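PDB 3BJN: transcriptional regulator, putative from Vibrio cholerae O1 biovar eltor str. N16961, which probably binds DNA as an IclR-type repressor of allantoin and glyoxylate utilization operons, and is represented here by its C-terminal domain. Local coordinates for residues Val72-Met77 with Glu83-Tyr88. Residues are numbered along the deposited sequence; the frame is centred on the assembly and turned at random.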
loop_
_atom_site.group_PDB
_atom_site.type_symbol
_atom_site.label_atom_id
_atom_site.label_comp_id
_atom_site.label_asym_id
_atom_site.label_seq_id
_atom_site.Cartn_x
_atom_site.Cartn_y
_atom_site.Cartn_z
ATOM N N VAL A 72 3.591 4.452 -2.561
ATOM C CA VAL A 72 2.826 4.272 -3.805
ATOM C C VAL A 72 1.770 5.366 -3.974
ATOM O O VAL A 72 1.637 5.962 -5.059
ATOM C CB VAL A 72 2.134 2.897 -3.808
ATOM C CG1 VAL A 72 0.968 2.879 -4.796
ATOM C CG2 VAL A 72 3.154 1.882 -4.140
HETATM N N MSE A 73 1.060 5.672 -2.895
HETATM C CA MSE A 73 -0.009 6.655 -2.971
HETATM C C MSE A 73 0.580 8.042 -3.194
HETATM O O MSE A 73 0.095 8.795 -4.052
HETATM C CB MSE A 73 -0.913 6.569 -1.742
HETATM C CG MSE A 73 -1.696 5.243 -1.778
HETATM SE SE MSE A 73 -3.016 5.068 -0.371
HETATM C CE MSE A 73 -1.976 5.463 1.079
ATOM N N LEU A 74 1.653 8.357 -2.466
ATOM C CA LEU A 74 2.357 9.647 -2.666
ATOM C C LEU A 74 2.897 9.787 -4.101
ATOM O O LEU A 74 2.824 10.878 -4.695
ATOM C CB LEU A 74 3.487 9.823 -1.660
ATOM C CG LEU A 74 3.008 10.050 -0.221
ATOM C CD1 LEU A 74 4.217 9.812 0.740
ATOM C CD2 LEU A 74 2.418 11.471 -0.063
ATOM N N ALA A 75 3.428 8.701 -4.657
ATOM C CA ALA A 75 3.991 8.747 -6.025
ATOM C C ALA A 75 2.926 8.980 -7.104
ATOM O O ALA A 75 3.205 9.608 -8.140
ATOM C CB ALA A 75 4.770 7.480 -6.347
ATOM N N TYR A 76 1.722 8.463 -6.871
ATOM C CA TYR A 76 0.676 8.456 -7.912
ATOM C C TYR A 76 -0.407 9.520 -7.786
ATOM O O TYR A 76 -1.129 9.780 -8.763
ATOM C CB TYR A 76 0.031 7.067 -8.043
ATOM C CG TYR A 76 0.854 6.098 -8.850
ATOM C CD1 TYR A 76 1.838 5.320 -8.256
ATOM C CD2 TYR A 76 0.657 5.974 -10.230
ATOM C CE1 TYR A 76 2.611 4.411 -9.019
ATOM C CE2 TYR A 76 1.407 5.084 -10.989
ATOM C CZ TYR A 76 2.373 4.303 -10.383
ATOM O OH TYR A 76 3.091 3.430 -11.184
HETATM N N MSE A 77 -0.550 10.111 -6.599
HETATM C CA MSE A 77 -1.447 11.262 -6.434
HETATM C C MSE A 77 -0.862 12.514 -7.130
HETATM O O MSE A 77 0.303 12.524 -7.523
HETATM C CB MSE A 77 -1.696 11.541 -4.946
HETATM C CG MSE A 77 -0.480 12.029 -4.227
HETATM SE SE MSE A 77 -0.926 12.471 -2.362
HETATM C CE MSE A 77 -1.686 10.750 -1.806
ATOM N N GLU A 83 2.994 17.108 -2.106
ATOM C CA GLU A 83 3.844 18.123 -1.471
ATOM C C GLU A 83 3.273 18.619 -0.141
ATOM O O GLU A 83 4.011 18.742 0.857
ATOM C CB GLU A 83 4.119 19.290 -2.439
ATOM C CG GLU A 83 4.930 18.833 -3.652
ATOM C CD GLU A 83 4.880 19.833 -4.804
ATOM O OE1 GLU A 83 4.261 20.917 -4.662
ATOM O OE2 GLU A 83 5.470 19.530 -5.855
ATOM N N LYS A 84 1.963 18.862 -0.103
ATOM C CA LYS A 84 1.285 19.322 1.122
ATOM C C LYS A 84 1.446 18.313 2.248
ATOM O O LYS A 84 1.654 18.669 3.424
ATOM C CB LYS A 84 -0.217 19.537 0.867
ATOM C CG LYS A 84 -0.565 20.783 0.086
ATOM C CD LYS A 84 -2.071 20.873 -0.034
ATOM C CE LYS A 84 -2.474 22.125 -0.774
ATOM N NZ LYS A 84 -3.915 22.053 -1.117
ATOM N N ILE A 85 1.328 17.034 1.893
ATOM C CA ILE A 85 1.404 15.989 2.881
ATOM C C ILE A 85 2.833 15.888 3.416
ATOM O O ILE A 85 3.050 15.885 4.610
ATOM C CB ILE A 85 0.924 14.626 2.293
ATOM C CG1 ILE A 85 -0.577 14.713 2.015
ATOM C CG2 ILE A 85 1.208 13.502 3.260
ATOM C CD1 ILE A 85 -1.116 13.567 1.140
ATOM N N LEU A 86 3.813 15.838 2.521
ATOM C CA LEU A 86 5.205 15.665 2.961
ATOM C C LEU A 86 5.622 16.884 3.807
ATOM O O LEU A 86 6.322 16.724 4.816
ATOM C CB LEU A 86 6.138 15.486 1.763
ATOM C CG LEU A 86 6.079 14.084 1.128
ATOM C CD1 LEU A 86 7.140 14.000 0.054
ATOM C CD2 LEU A 86 6.281 12.998 2.151
ATOM N N ARG A 87 5.203 18.086 3.389
ATOM C CA ARG A 87 5.556 19.299 4.165
ATOM C C ARG A 87 4.942 19.282 5.575
ATOM O O ARG A 87 5.544 19.746 6.569
ATOM C CB ARG A 87 5.212 20.590 3.416
ATOM C CG ARG A 87 6.079 20.770 2.155
ATOM C CD ARG A 87 6.194 22.188 1.657
ATOM N NE ARG A 87 7.293 22.267 0.682
ATOM C CZ ARG A 87 7.138 22.269 -0.641
ATOM N NH1 ARG A 87 5.919 22.209 -1.181
ATOM N NH2 ARG A 87 8.210 22.327 -1.426
ATOM N N TYR A 88 3.720 18.779 5.683
ATOM C CA TYR A 88 3.127 18.640 7.009
ATOM C C TYR A 88 3.989 17.767 7.914
ATOM O O TYR A 88 4.183 18.072 9.074
ATOM C CB TYR A 88 1.751 18.017 6.882
ATOM C CG TYR A 88 1.138 17.656 8.204
ATOM C CD1 TYR A 88 0.791 18.654 9.122
ATOM C CD2 TYR A 88 0.891 16.326 8.546
ATOM C CE1 TYR A 88 0.181 18.333 10.357
ATOM C CE2 TYR A 88 0.297 15.984 9.777
ATOM C CZ TYR A 88 -0.058 17.008 10.673
ATOM O OH TYR A 88 -0.649 16.651 11.880
#
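Leu-74, Met-77, Ile-85 and Leu-86 carry the whole contact between 72-77 and 83-88, and every approach across it is between apolar side chains. Leu-74 divides its two methyls between successive residues of the second helix: CD1 meets CD2 of Leu-86 at 4.0 Å, while CD2 meets CG2 of Ile-85 at 4.1 Å. Leu-86 does not aim its CB at the first helix, yet the end of its side chain swings back far enough to reach it.

Ile-85 likewise works with two branches. Its CG1 arm, standing opposite the carbonyl carbon (chi1 -68°), carries CD1 over to Met-77, a selenomethionine; SE of Met-77 lies 3.7 Å from CD1 of Ile-85. The Met-77 chain bends at its last torsion (chi3 56°), which brings CE also within 4.1 Å of Ile-85 CD1, so the isoleucine tip touches both selenium and terminal methyl.

The nearest CA atoms across the contact, those of Leu-74 and Ile-85, are 8.5 Å apart, so side chains alone bridge the gap, and the segments bury a modest 168 Å² in total. Met-77 N keeps its bond to Met-73 O at 2.9 Å; Met-77 itself sits just past the helix end, the first residue to leave helical angles.

All four touching residues are buried. Phe-102 of helix 96-108 also packs on Leu-74, whereas Leu-64 touches Ile-85 and Pro-93 touches Leu-86. Helix 67-76 lies against the antiparallel sheet, through Met-73 and Tyr-76 on strand 133-143 and through Val-72 and Tyr-76 on strand 121-130. The arrangement is a pair of consecutive helices, 67-76 and 79-88, joined by a short connection and packed through a small apolar cluster, which attaches the second helix to the first in the GAF-like IclR C-terminal domain.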